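Local coordinates for protein cellobiose 2-epimerase (Spirochaeta thermophila DSM 6192, PDB 5ZIG) that probably catalyses the reversible epimerization of cellobiose to beta-D-glucosyl-(1->4)-D-mannose, as a member of the N-acylglucosamine 2-epimerase family, at residues G39-S44 and G84-F89; A216-I221 and L267-P272; A312-V317 and W360-T365. All blocks are in the same frame, centred on the assembly; numbering follows the deposited sequence.

Contact 1 of 3, residues G39-S44 and G84-F89; sequences GGFYGS and GNAYRF
The side-chain amide of Asn85 grips the backbone of Gly40 with both of its polar atoms. Asn85 OD1 accepts a hydrogen bond from Gly40 N at 2.8 Å, and Asn85 ND2 gives one of 3.1 Å to Gly40 O, with the nitrogen standing above the plane of that carbonyl. CG lies anti to the backbone N of Asn85 (chi1 174°), which carries the amide out from helix 77-94 to the loop. ND2 is also hydrogen-bonded to Gln34 OE1. Next to this pair, Phe89 packs against the two glycines: Phe89 CB lies 3.6 Å from Gly40 N, and Gly39 O sits over one face of the ring, 3.6 Å from Phe89 CD1. A CB on Gly40 would run into Phe89 CG, and both glycines have positive phi, so the close approach depends on bare backbone. Farther out, Phe41 CE1 meets Ala86 CB at 3.9 Å, while the Phe41 ring stacks with His63. Through this contact the loop before strand 44-45 is fastened to a helix of the (alpha/alpha)6 barrel of this family. Asn85 thus supplies an acceptor and a donor to the N-H and carbonyl of one buried glycine.

Contact 2 of 3, residues A216-I221 and L267-P272; sequences AMEHLI and LLYGDP
Ile221 N donates to Met217 O at 2.9 Å, the helical bond that spaces these two residues one turn apart, and the side chains of both touch Leu268. Across the contact itself the partners are apolar groups, for Glu218 OE2 and Tyr269 OH stay too far apart for a hydrogen bond. Leu268 is the centre, its two methyl branches dividing the facing helix between them. CD1 meets the terminal methyl of Met217, with Met217 CE 3.6 Å from Leu268 CD1. The bend of the Met217 chain at its last torsion (chi3 73°) places that methyl against Leu268 CD1 and, at 4.0 Å from Met217 CE, Leu267 CD1. The second branch, CD2, runs tip to tip into Ile221, and the 3.4 Å between Ile221 CD1 and Leu268 CD2 is tighter than usual for two carbons. On the outer side the aliphatic part of Glu218 lies against the same branch, Glu218 CG being 3.8 Å from Leu268 CD2. With an alanine here in place of Leu268 both branches go, and the Met217 methyl and Ile221 CD1 would probably be left facing a gap. The pairing joins the last turn of helix 251-269 to the middle of helix 211-228; Met217 also packs on Tyr201, Ser202 and Phe205 of helix 191-208, while Ile221 also touches Ser264 and Val265, earlier on helix 251-269.

Contact 3 of 3, residues A312-V317 and W360-T365; sequences ARVWWV and WFWAVT
Trp315 drives the edge of its six-membered ring onto the face of the Trp362 indole, with the six-membered ring centroids 4.5 Å apart and the planes at 51°, an inclined edge-to-face pair. Its CZ3 comes 3.4 Å from Trp362 CE3, over that face. At the other end of the indole, Trp315 CD1 meets Trp360 CE3 at 3.9 Å, the two side chains crossing at about a right angle. Trp362 has CG anti to its backbone N (chi1 175°), and this brings its ring back alongside Val314, whose CG1 lies 4.0 Å from Trp362 NE1. Beside the rings the backbones form a short antiparallel ladder. Arg313 and Val364 are a hydrogen-bonded pair, joined by Arg313 N to Val364 O and Val364 N to Arg313 O, both 2.9 Å. Val314 and Ala363 follow as a non-hydrogen-bonded pair, Val314 CG2 touching Ala363 CB. The 2.8 Å bond from Trp315 N to Trp362 O is almost straight (173°) and ties the start of helix 315-332 to the residue just before strand 363-364. Lys381 makes a cation-pi contact with Trp315 and a hydrogen bond to Trp360 O. The chemistry is layered: backbone bonds set the register, and the tryptophans gather aromatic surface beside a cation.

How the contacts relate
Contacts 1 and 3 are largely buried, whereas contact 2 is only partly so and has an exposed tyrosine at its margin. Each joins a different pair of elements: a loop and a helix in contact 1, two helices in contact 2, and strands together with a helix start in contact 3. The chemistry follows. One amide serves a glycine backbone in the first, aliphatic side chains mesh in the second, and sheet bonds with aromatic packing carry the third. Contact 2 lies across the chain's centre from both others, its centre 33 Å from that of contact 1 and 32 Å from that of contact 3. Contacts 1 and 3 come nearer, with closest atoms about 10 Å apart.

Contact 1 of 3, residues G39-S44 and G84-F89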
ATOM      1  N   GLY A  39     -18.939 -15.256  -3.674  1.00 29.92           N
ATOM      2  CA  GLY A  39     -17.718 -15.215  -2.895  1.00 22.61           C
ATOM      3  C   GLY A  39     -16.908 -13.963  -3.159  1.00 23.71           C
ATOM      4  O   GLY A  39     -17.220 -13.141  -4.026  1.00 27.75           O
ATOM      5  N   GLY A  40     -15.825 -13.823  -2.395  1.00 30.97           N
ATOM      6  CA  GLY A  40     -15.109 -12.556  -2.455  1.00 34.81           C
ATOM      7  C   GLY A  40     -15.969 -11.421  -1.883  1.00 29.78           C
ATOM      8  O   GLY A  40     -16.960 -11.638  -1.188  1.00 22.91           O
ATOM      9  N   PHE A  41     -15.575 -10.197  -2.223  1.00 24.08           N
ATOM     10  CA  PHE A  41     -16.213  -8.973  -1.769  1.00 28.87           C
ATOM     11  C   PHE A  41     -16.742  -8.182  -2.962  1.00 37.82           C
ATOM     12  O   PHE A  41     -16.206  -8.278  -4.075  1.00 28.70           O
ATOM     13  CB  PHE A  41     -15.234  -8.076  -0.983  1.00 34.48           C
ATOM     14  CG  PHE A  41     -14.777  -8.656   0.333  1.00 33.90           C
ATOM     15  CD1 PHE A  41     -14.072  -9.845   0.382  1.00 28.97           C
ATOM     16  CD2 PHE A  41     -15.078  -8.000   1.531  1.00 27.97           C
ATOM     17  CE1 PHE A  41     -13.655 -10.373   1.589  1.00 24.71           C
ATOM     18  CE2 PHE A  41     -14.670  -8.526   2.741  1.00 21.84           C
ATOM     19  CZ  PHE A  41     -13.953  -9.712   2.771  1.00 28.12           C
ATOM     20  N   TYR A  42     -17.790  -7.381  -2.720  1.00 21.15           N
ATOM     21  CA  TYR A  42     -18.420  -6.636  -3.808  1.00 26.55           C
ATOM     22  C   TYR A  42     -17.409  -5.719  -4.475  1.00 30.92           C
ATOM     23  O   TYR A  42     -16.465  -5.226  -3.848  1.00 21.17           O
ATOM     24  CB  TYR A  42     -19.638  -5.827  -3.316  1.00 23.88           C
ATOM     25  CG  TYR A  42     -20.756  -6.713  -2.813  1.00 24.24           C
ATOM     26  CD1 TYR A  42     -21.395  -7.596  -3.672  1.00 31.98           C
ATOM     27  CD2 TYR A  42     -21.138  -6.705  -1.465  1.00 25.77           C
ATOM     28  CE1 TYR A  42     -22.404  -8.436  -3.219  1.00 29.81           C
ATOM     29  CE2 TYR A  42     -22.147  -7.538  -1.005  1.00 33.14           C
ATOM     30  CZ  TYR A  42     -22.777  -8.403  -1.897  1.00 32.29           C
ATOM     31  OH  TYR A  42     -23.774  -9.238  -1.477  1.00 36.80           O
ATOM     32  N   GLY A  43     -17.598  -5.531  -5.784  1.00 31.03           N
ATOM     33  CA  GLY A  43     -16.608  -4.875  -6.617  1.00 29.22           C
ATOM     34  C   GLY A  43     -16.657  -3.370  -6.609  1.00 31.97           C
ATOM     35  O   GLY A  43     -15.642  -2.740  -6.923  1.00 31.68           O
ATOM     36  N   SER A  44     -17.806  -2.781  -6.265  1.00 27.13           N
ATOM     37  CA  SER A  44     -17.948  -1.331  -6.196  1.00 37.89           C
ATOM     38  C   SER A  44     -18.987  -0.947  -5.149  1.00 35.59           C
ATOM     39  O   SER A  44     -20.082  -1.518  -5.136  1.00 37.68           O
ATOM     40  CB  SER A  44     -18.346  -0.756  -7.557  1.00 37.73           C
ATOM     41  OG  SER A  44     -18.309   0.655  -7.518  1.00 43.55           O
ATOM     42  N   GLY A  84     -10.461 -16.274   4.635  1.00 20.75           N
ATOM     43  CA  GLY A  84     -10.706 -17.463   3.833  1.00 29.79           C
ATOM     44  C   GLY A  84     -11.596 -17.180   2.640  1.00 27.74           C
ATOM     45  O   GLY A  84     -11.376 -17.716   1.549  1.00 24.43           O
ATOM     46  N   ASN A  85     -12.611 -16.325   2.828  1.00 28.25           N
ATOM     47  CA  ASN A  85     -13.470 -15.950   1.710  1.00 26.28           C
ATOM     48  C   ASN A  85     -12.666 -15.236   0.643  1.00 24.18           C
ATOM     49  O   ASN A  85     -12.766 -15.552  -0.548  1.00 22.09           O
ATOM     50  CB  ASN A  85     -14.630 -15.067   2.179  1.00 31.52           C
ATOM     51  CG  ASN A  85     -15.461 -14.536   1.015  1.00 25.49           C
ATOM     52  OD1 ASN A  85     -15.621 -15.210  -0.011  1.00 34.75           O
ATOM     53  ND2 ASN A  85     -15.987 -13.331   1.160  1.00 27.20           N
ATOM     54  N   ALA A  86     -11.868 -14.249   1.048  1.00 24.71           N
ATOM     55  CA  ALA A  86     -11.061 -13.543   0.067  1.00 23.09           C
ATOM     56  C   ALA A  86     -10.032 -14.468  -0.562  1.00 24.33           C
ATOM     57  O   ALA A  86      -9.694 -14.316  -1.743  1.00 30.88           O
ATOM     58  CB  ALA A  86     -10.384 -12.339   0.711  1.00 20.16           C
ATOM     59  N   TYR A  87      -9.554 -15.451   0.192  1.00 20.02           N
ATOM     60  CA  TYR A  87      -8.531 -16.347  -0.341  1.00 28.63           C
ATOM     61  C   TYR A  87      -9.113 -17.269  -1.412  1.00 28.22           C
ATOM     62  O   TYR A  87      -8.555 -17.386  -2.505  1.00 26.46           O
ATOM     63  CB  TYR A  87      -7.907 -17.155   0.792  1.00 20.81           C
ATOM     64  CG  TYR A  87      -6.934 -18.226   0.344  1.00 28.39           C
ATOM     65  CD1 TYR A  87      -5.669 -17.900  -0.131  1.00 23.79           C
ATOM     66  CD2 TYR A  87      -7.290 -19.563   0.400  1.00 28.29           C
ATOM     67  CE1 TYR A  87      -4.796 -18.871  -0.520  1.00 29.57           C
ATOM     68  CE2 TYR A  87      -6.426 -20.549  -0.004  1.00 29.97           C
ATOM     69  CZ  TYR A  87      -5.181 -20.201  -0.461  1.00 35.18           C
ATOM     70  OH  TYR A  87      -4.324 -21.197  -0.855  1.00 35.31           O
ATOM     71  N   ARG A  88     -10.236 -17.929  -1.103  0.56 29.19           N
ATOM     72  CA  ARG A  88     -10.874 -18.827  -2.063  0.56 29.92           C
ATOM     73  C   ARG A  88     -11.199 -18.108  -3.368  0.56 33.59           C
ATOM     74  O   ARG A  88     -11.013 -18.668  -4.456  0.56 37.03           O
ATOM     75  CB  ARG A  88     -12.144 -19.425  -1.456  0.56 33.02           C
ATOM     76  CG  ARG A  88     -11.898 -20.359  -0.279  0.56 32.74           C
ATOM     77  CD  ARG A  88     -13.194 -21.025   0.181  0.56 31.27           C
ATOM     78  NE  ARG A  88     -14.168 -20.046   0.661  0.56 33.58           N
ATOM     79  CZ  ARG A  88     -14.338 -19.727   1.941  0.56 29.16           C
ATOM     80  NH1 ARG A  88     -13.603 -20.311   2.872  0.56 32.91           N
ATOM     81  NH2 ARG A  88     -15.242 -18.823   2.289  0.56 24.75           N
ATOM     82  N   PHE A  89     -11.688 -16.865  -3.279  1.00 26.49           N
ATOM     83  CA  PHE A  89     -11.995 -16.103  -4.486  1.00 25.24           C
ATOM     84  C   PHE A  89     -10.732 -15.705  -5.228  1.00 32.84           C
ATOM     85  O   PHE A  89     -10.718 -15.676  -6.466  1.00 34.68           O
ATOM     86  CB  PHE A  89     -12.813 -14.856  -4.157  1.00 22.22           C
ATOM     87  CG  PHE A  89     -13.482 -14.249  -5.365  1.00 20.54           C
ATOM     88  CD1 PHE A  89     -14.637 -14.812  -5.893  1.00 20.65           C
ATOM     89  CD2 PHE A  89     -12.946 -13.129  -5.982  1.00 20.55           C
ATOM     90  CE1 PHE A  89     -15.256 -14.265  -7.028  1.00 26.34           C
ATOM     91  CE2 PHE A  89     -13.547 -12.572  -7.108  1.00 22.58           C
ATOM     92  CZ  PHE A  89     -14.708 -13.151  -7.641  1.00 24.09           C
TER

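Contact 2 of 3, residues A216-I221 and L267-P272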
ATOM      1  N   ALA A 216      16.581 -10.046  -4.383  1.00 24.91           N
ATOM      2  CA  ALA A 216      15.693  -9.195  -5.179  1.00 29.81           C
ATOM      3  C   ALA A 216      15.430  -7.867  -4.472  1.00 30.59           C
ATOM      4  O   ALA A 216      15.366  -6.813  -5.119  1.00 19.88           O
ATOM      5  CB  ALA A 216      14.386  -9.924  -5.478  1.00 26.23           C
ATOM      6  N   MET A 217      15.310  -7.898  -3.136  1.00 34.46           N
ATOM      7  CA  MET A 217      15.162  -6.671  -2.346  1.00 36.84           C
ATOM      8  C   MET A 217      16.358  -5.737  -2.528  1.00 29.98           C
ATOM      9  O   MET A 217      16.189  -4.539  -2.774  1.00 25.48           O
ATOM     10  CB  MET A 217      14.969  -7.016  -0.868  1.00 31.45           C
ATOM     11  CG  MET A 217      13.598  -7.607  -0.562  1.00 32.33           C
ATOM     12  SD  MET A 217      13.512  -8.391   1.061  1.00 38.42           S
ATOM     13  CE  MET A 217      13.501  -6.972   2.190  1.00 30.72           C
ATOM     14  N   GLU A 218      17.575  -6.273  -2.423  1.00 26.54           N
ATOM     15  CA  GLU A 218      18.772  -5.489  -2.711  1.00 29.25           C
ATOM     16  C   GLU A 218      18.675  -4.817  -4.074  1.00 30.90           C
ATOM     17  O   GLU A 218      18.840  -3.600  -4.189  1.00 29.87           O
ATOM     18  CB  GLU A 218      20.008  -6.390  -2.661  1.00 22.22           C
ATOM     19  CG  GLU A 218      20.241  -7.111  -1.322  1.00 33.95           C
ATOM     20  CD  GLU A 218      21.605  -7.811  -1.264  1.00 37.89           C
ATOM     21  OE1 GLU A 218      21.872  -8.641  -2.159  1.00 36.06           O
ATOM     22  OE2 GLU A 218      22.386  -7.583  -0.318  1.00 34.81           O
ATOM     23  N   HIS A 219      18.406  -5.615  -5.119  1.00 29.29           N
ATOM     24  CA  HIS A 219      18.233  -5.054  -6.454  1.00 21.83           C
ATOM     25  C   HIS A 219      17.258  -3.877  -6.431  1.00 21.62           C
ATOM     26  O   HIS A 219      17.543  -2.804  -6.973  1.00 23.84           O
ATOM     27  CB  HIS A 219      17.718  -6.128  -7.412  1.00 24.67           C
ATOM     28  CG  HIS A 219      17.474  -5.619  -8.794  1.00 21.10           C
ATOM     29  ND1 HIS A 219      18.458  -5.016  -9.550  1.00 26.51           N
ATOM     30  CD2 HIS A 219      16.363  -5.631  -9.565  1.00 24.41           C
ATOM     31  CE1 HIS A 219      17.963  -4.682 -10.730  1.00 26.21           C
ATOM     32  NE2 HIS A 219      16.694  -5.044 -10.765  1.00 26.96           N
ATOM     33  N   LEU A 220      16.098  -4.070  -5.794  1.00 24.93           N
ATOM     34  CA  LEU A 220      15.070  -3.024  -5.763  1.00 21.02           C
ATOM     35  C   LEU A 220      15.578  -1.768  -5.064  1.00 24.27           C
ATOM     36  O   LEU A 220      15.292  -0.646  -5.501  1.00 25.97           O
ATOM     37  CB  LEU A 220      13.802  -3.560  -5.088  1.00 19.97           C
ATOM     38  CG  LEU A 220      12.924  -4.388  -6.038  1.00 30.77           C
ATOM     39  CD1 LEU A 220      11.931  -5.272  -5.319  1.00 34.21           C
ATOM     40  CD2 LEU A 220      12.219  -3.477  -7.042  1.00 28.94           C
ATOM     41  N   ILE A 221      16.349  -1.936  -3.985  1.00 20.06           N
ATOM     42  CA  ILE A 221      16.863  -0.771  -3.266  1.00 31.06           C
ATOM     43  C   ILE A 221      17.783   0.043  -4.167  1.00 30.56           C
ATOM     44  O   ILE A 221      17.712   1.280  -4.192  1.00 22.93           O
ATOM     45  CB  ILE A 221      17.561  -1.201  -1.956  1.00 22.01           C
ATOM     46  CG1 ILE A 221      16.518  -1.673  -0.943  1.00 26.48           C
ATOM     47  CG2 ILE A 221      18.294  -0.030  -1.343  1.00 20.15           C
ATOM     48  CD1 ILE A 221      16.809  -2.981  -0.295  1.00 28.96           C
ATOM     49  N   LEU A 267      15.165  -5.018   7.314  1.00 36.00           N
ATOM     50  CA  LEU A 267      15.224  -6.466   7.161  1.00 33.34           C
ATOM     51  C   LEU A 267      16.581  -6.915   6.633  1.00 27.71           C
ATOM     52  O   LEU A 267      17.031  -8.024   6.939  1.00 28.15           O
ATOM     53  CB  LEU A 267      14.107  -6.943   6.232  1.00 38.71           C
ATOM     54  CG  LEU A 267      12.703  -6.988   6.824  1.00 32.22           C
ATOM     55  CD1 LEU A 267      11.703  -7.226   5.701  1.00 20.13           C
ATOM     56  CD2 LEU A 267      12.606  -8.068   7.909  1.00 34.44           C
ATOM     57  N   LEU A 268      17.252  -6.076   5.845  1.00 25.04           N
ATOM     58  CA  LEU A 268      18.535  -6.480   5.278  1.00 29.10           C
ATOM     59  C   LEU A 268      19.685  -6.289   6.271  1.00 31.60           C
ATOM     60  O   LEU A 268      20.531  -7.177   6.433  1.00 28.55           O
ATOM     61  CB  LEU A 268      18.797  -5.702   3.983  1.00 37.51           C
ATOM     62  CG  LEU A 268      18.460  -6.324   2.620  1.00 38.53           C
ATOM     63  CD1 LEU A 268      17.088  -6.948   2.599  1.00 31.18           C
ATOM     64  CD2 LEU A 268      18.531  -5.256   1.582  1.00 37.05           C
ATOM     65  N   TYR A 269      19.749  -5.139   6.939  1.00 32.28           N
ATOM     66  CA  TYR A 269      20.898  -4.817   7.777  1.00 34.96           C
ATOM     67  C   TYR A 269      20.564  -4.597   9.243  1.00 29.27           C
ATOM     68  O   TYR A 269      21.471  -4.283  10.014  1.00 30.94           O
ATOM     69  CB  TYR A 269      21.616  -3.568   7.254  1.00 30.38           C
ATOM     70  CG  TYR A 269      21.931  -3.631   5.794  1.00 38.95           C
ATOM     71  CD1 TYR A 269      22.931  -4.472   5.311  1.00 41.18           C
ATOM     72  CD2 TYR A 269      21.228  -2.852   4.884  1.00 43.76           C
ATOM     73  CE1 TYR A 269      23.220  -4.527   3.959  1.00 41.81           C
ATOM     74  CE2 TYR A 269      21.510  -2.899   3.537  1.00 48.43           C
ATOM     75  CZ  TYR A 269      22.509  -3.737   3.074  1.00 50.59           C
ATOM     76  OH  TYR A 269      22.784  -3.781   1.722  1.00 45.33           O
ATOM     77  N   GLY A 270      19.309  -4.734   9.645  1.00 32.70           N
ATOM     78  CA  GLY A 270      18.954  -4.584  11.042  1.00 42.92           C
ATOM     79  C   GLY A 270      19.047  -3.147  11.533  1.00 44.79           C
ATOM     80  O   GLY A 270      19.255  -2.192  10.780  1.00 39.89           O
ATOM     81  N   ASP A 271      18.893  -3.017  12.843  1.00 49.78           N
ATOM     82  CA  ASP A 271      18.875  -1.736  13.535  1.00 49.15           C
ATOM     83  C   ASP A 271      20.151  -1.584  14.345  1.00 46.54           C
ATOM     84  O   ASP A 271      20.549  -2.543  15.021  1.00 52.10           O
ATOM     85  CB  ASP A 271      17.648  -1.656  14.450  1.00 52.83           C
ATOM     86  CG  ASP A 271      17.346  -0.247  14.907  1.00 63.18           C
ATOM     87  OD1 ASP A 271      17.080   0.626  14.049  1.00 68.61           O
ATOM     88  OD2 ASP A 271      17.364  -0.017  16.135  1.00 62.63           O
ATOM     89  N   PRO A 272      20.841  -0.426  14.294  1.00 38.53           N
ATOM     90  CA  PRO A 272      20.519   0.792  13.537  1.00 32.87           C
ATOM     91  C   PRO A 272      20.758   0.635  12.045  1.00 40.19           C
ATOM     92  O   PRO A 272      21.603  -0.171  11.641  1.00 35.76           O
ATOM     93  CB  PRO A 272      21.485   1.819  14.116  1.00 31.92           C
ATOM     94  CG  PRO A 272      22.698   1.004  14.447  1.00 34.70           C
ATOM     95  CD  PRO A 272      22.144  -0.302  14.981  1.00 39.92           C
TER

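Contact 3 of 3, residues A312-V317 and W360-T365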
ATOM      1  N   ALA A 312      -6.820  17.951  -3.506  1.00 26.75           N
ATOM      2  CA  ALA A 312      -7.677  16.963  -2.876  1.00 27.71           C
ATOM      3  C   ALA A 312      -6.924  16.269  -1.750  1.00 30.57           C
ATOM      4  O   ALA A 312      -5.758  15.886  -1.898  1.00 27.79           O
ATOM      5  CB  ALA A 312      -8.164  15.933  -3.894  1.00 29.86           C
ATOM      6  N   ARG A 313      -7.604  16.109  -0.650  1.00 28.26           N
ATOM      7  CA  ARG A 313      -7.107  15.434   0.487  1.00 31.28           C
ATOM      8  C   ARG A 313      -7.675  14.039   0.401  1.00 27.63           C
ATOM      9  O   ARG A 313      -8.757  13.802   0.798  1.00 26.29           O
ATOM     10  CB  ARG A 313      -7.499  16.141   1.775  1.00 32.58           C
ATOM     11  CG  ARG A 313      -6.444  17.033   2.349  1.00 22.15           C
ATOM     12  CD  ARG A 313      -5.838  17.951   1.359  1.00 22.23           C
ATOM     13  NE  ARG A 313      -5.033  18.959   1.952  1.00 22.29           N
ATOM     14  CZ  ARG A 313      -4.507  19.978   1.332  1.00 28.20           C
ATOM     15  NH1 ARG A 313      -4.656  20.159   0.043  1.00 28.21           N
ATOM     16  NH2 ARG A 313      -3.811  20.837   2.008  1.00 29.10           N
ATOM     17  N   VAL A 314      -6.846  13.152  -0.119  1.00 21.75           N
ATOM     18  CA  VAL A 314      -7.143  11.757  -0.375  1.00 29.31           C
ATOM     19  C   VAL A 314      -6.789  10.816   0.770  1.00 27.47           C
ATOM     20  O   VAL A 314      -5.762  10.911   1.345  1.00 33.85           O
ATOM     21  CB  VAL A 314      -6.494  11.335  -1.705  1.00 25.36           C
ATOM     22  CG1 VAL A 314      -6.653   9.867  -1.978  1.00 24.06           C
ATOM     23  CG2 VAL A 314      -7.053  12.139  -2.841  1.00 22.96           C
ATOM     24  N   TRP A 315      -7.696   9.947   1.094  1.00 27.96           N
ATOM     25  CA  TRP A 315      -7.579   9.002   2.171  1.00 28.17           C
ATOM     26  C   TRP A 315      -6.221   8.278   2.375  1.00 32.69           C
ATOM     27  O   TRP A 315      -5.701   8.386   3.441  1.00 26.90           O
ATOM     28  CB  TRP A 315      -8.803   8.069   2.276  1.00 25.11           C
ATOM     29  CG  TRP A 315      -8.603   6.696   1.846  1.00 21.20           C
ATOM     30  CD1 TRP A 315      -8.357   5.647   2.613  1.00 22.79           C
ATOM     31  CD2 TRP A 315      -8.427   6.266   0.522  1.00 22.15           C
ATOM     32  NE1 TRP A 315      -8.117   4.561   1.879  1.00 20.97           N
ATOM     33  CE2 TRP A 315      -8.157   4.918   0.569  1.00 25.40           C
ATOM     34  CE3 TRP A 315      -8.534   6.881  -0.711  1.00 21.26           C
ATOM     35  CZ2 TRP A 315      -7.991   4.173  -0.575  1.00 29.94           C
ATOM     36  CZ3 TRP A 315      -8.365   6.166  -1.806  1.00 22.69           C
ATOM     37  CH2 TRP A 315      -8.093   4.814  -1.746  1.00 24.15           C
ATOM     38  N   TRP A 316      -5.635   7.701   1.334  1.00 21.09           N
ATOM     39  CA  TRP A 316      -4.454   6.907   1.450  1.00 22.67           C
ATOM     40  C   TRP A 316      -3.238   7.736   1.682  1.00 26.69           C
ATOM     41  O   TRP A 316      -2.376   7.328   2.346  1.00 29.29           O
ATOM     42  CB  TRP A 316      -4.309   5.936   0.268  1.00 20.85           C
ATOM     43  CG  TRP A 316      -3.860   6.522  -0.966  1.00 23.05           C
ATOM     44  CD1 TRP A 316      -4.613   7.035  -1.914  1.00 25.85           C
ATOM     45  CD2 TRP A 316      -2.525   6.656  -1.401  1.00 26.72           C
ATOM     46  NE1 TRP A 316      -3.871   7.486  -2.908  1.00 26.29           N
ATOM     47  CE2 TRP A 316      -2.564   7.252  -2.631  1.00 26.69           C
ATOM     48  CE3 TRP A 316      -1.293   6.313  -0.870  1.00 29.46           C
ATOM     49  CZ2 TRP A 316      -1.441   7.533  -3.325  1.00 24.52           C
ATOM     50  CZ3 TRP A 316      -0.183   6.591  -1.575  1.00 28.71           C
ATOM     51  CH2 TRP A 316      -0.259   7.200  -2.769  1.00 25.78           C
ATOM     52  N   VAL A 317      -3.228   8.909   1.126  1.00 23.11           N
ATOM     53  CA  VAL A 317      -2.163   9.826   1.235  1.00 22.39           C
ATOM     54  C   VAL A 317      -1.994  10.269   2.715  1.00 29.30           C
ATOM     55  O   VAL A 317      -0.912  10.373   3.203  1.00 22.10           O
ATOM     56  CB  VAL A 317      -2.435  11.001   0.296  1.00 26.30           C
ATOM     57  CG1 VAL A 317      -1.482  12.131   0.483  1.00 26.33           C
ATOM     58  CG2 VAL A 317      -2.413  10.565  -1.144  1.00 31.78           C
ATOM     59  N   TRP A 360     -14.217   5.365   5.477  1.00 21.57           N
ATOM     60  CA  TRP A 360     -13.587   6.611   5.206  1.00 21.63           C
ATOM     61  C   TRP A 360     -13.905   7.141   3.815  1.00 32.48           C
ATOM     62  O   TRP A 360     -14.033   6.402   2.897  1.00 30.00           O
ATOM     63  CB  TRP A 360     -12.061   6.486   5.318  1.00 24.90           C
ATOM     64  CG  TRP A 360     -11.418   6.116   6.658  1.00 27.35           C
ATOM     65  CD1 TRP A 360     -12.005   5.579   7.741  1.00 31.61           C
ATOM     66  CD2 TRP A 360     -10.052   6.240   7.002  1.00 29.08           C
ATOM     67  NE1 TRP A 360     -11.143   5.366   8.706  1.00 21.50           N
ATOM     68  CE2 TRP A 360      -9.918   5.781   8.299  1.00 32.08           C
ATOM     69  CE3 TRP A 360      -8.938   6.699   6.346  1.00 24.94           C
ATOM     70  CZ2 TRP A 360      -8.710   5.770   8.947  1.00 30.28           C
ATOM     71  CZ3 TRP A 360      -7.760   6.690   6.999  1.00 26.81           C
ATOM     72  CH2 TRP A 360      -7.656   6.228   8.277  1.00 23.15           C
ATOM     73  N   PHE A 361     -14.088   8.439   3.686  1.00 33.41           N
ATOM     74  CA  PHE A 361     -14.232   9.036   2.369  1.00 27.35           C
ATOM     75  C   PHE A 361     -12.973   8.793   1.544  1.00 32.62           C
ATOM     76  O   PHE A 361     -11.870   8.693   2.081  1.00 37.73           O
ATOM     77  CB  PHE A 361     -14.522  10.524   2.504  1.00 25.35           C
ATOM     78  CG  PHE A 361     -15.887  10.818   3.108  1.00 27.43           C
ATOM     79  CD1 PHE A 361     -16.017  11.556   4.288  1.00 29.43           C
ATOM     80  CD2 PHE A 361     -17.038  10.335   2.501  1.00 29.06           C
ATOM     81  CE1 PHE A 361     -17.280  11.812   4.835  1.00 32.52           C
ATOM     82  CE2 PHE A 361     -18.299  10.589   3.043  1.00 41.86           C
ATOM     83  CZ  PHE A 361     -18.419  11.332   4.208  1.00 37.43           C
ATOM     84  N   TRP A 362     -13.154   8.642   0.222  1.00 27.03           N
ATOM     85  CA  TRP A 362     -12.001   8.626  -0.679  1.00 29.14           C
ATOM     86  C   TRP A 362     -11.184   9.912  -0.558  1.00 22.75           C
ATOM     87  O   TRP A 362      -9.952   9.880  -0.607  1.00 21.67           O
ATOM     88  CB  TRP A 362     -12.469   8.442  -2.126  1.00 32.57           C
ATOM     89  CG  TRP A 362     -11.347   8.534  -3.117  1.00 32.21           C
ATOM     90  CD1 TRP A 362     -10.691   9.664  -3.526  1.00 35.60           C
ATOM     91  CD2 TRP A 362     -10.765   7.447  -3.845  1.00 28.24           C
ATOM     92  NE1 TRP A 362      -9.724   9.344  -4.445  1.00 37.98           N
ATOM     93  CE2 TRP A 362      -9.752   7.990  -4.666  1.00 28.82           C
ATOM     94  CE3 TRP A 362     -11.011   6.069  -3.888  1.00 28.48           C
ATOM     95  CZ2 TRP A 362      -8.966   7.203  -5.502  1.00 27.99           C
ATOM     96  CZ3 TRP A 362     -10.221   5.282  -4.721  1.00 34.03           C
ATOM     97  CH2 TRP A 362      -9.210   5.856  -5.516  1.00 29.06           C
ATOM     98  N   ALA A 363     -11.862  11.055  -0.434  1.00 26.12           N
ATOM     99  CA  ALA A 363     -11.193  12.349  -0.423  1.00 30.41           C
ATOM    100  C   ALA A 363     -12.140  13.439   0.076  1.00 34.81           C
ATOM    101  O   ALA A 363     -13.369  13.334  -0.031  1.00 25.74           O
ATOM    102  CB  ALA A 363     -10.656  12.708  -1.811  1.00 29.74           C
ATOM    103  N   VAL A 364     -11.531  14.480   0.646  1.00 29.00           N
ATOM    104  CA  VAL A 364     -12.233  15.669   1.102  1.00 24.09           C
ATOM    105  C   VAL A 364     -11.457  16.904   0.655  1.00 24.20           C
ATOM    106  O   VAL A 364     -10.301  16.823   0.236  1.00 25.99           O
ATOM    107  CB  VAL A 364     -12.438  15.637   2.629  1.00 26.79           C
ATOM    108  CG1 VAL A 364     -13.323  14.476   3.046  1.00 26.71           C
ATOM    109  CG2 VAL A 364     -11.069  15.439   3.289  1.00 22.35           C
ATOM    110  N   THR A 365     -12.107  18.058   0.743  1.00 22.81           N
ATOM    111  CA  THR A 365     -11.433  19.310   0.413  1.00 22.92           C
ATOM    112  C   THR A 365     -10.417  19.618   1.507  1.00 24.13           C
ATOM    113  O   THR A 365     -10.474  19.023   2.585  1.00 25.67           O
ATOM    114  CB  THR A 365     -12.444  20.460   0.304  1.00 26.91           C
ATOM    115  OG1 THR A 365     -13.109  20.627   1.561  1.00 25.21           O
ATOM    116  CG2 THR A 365     -13.476  20.145  -0.757  1.00 31.11           C
TER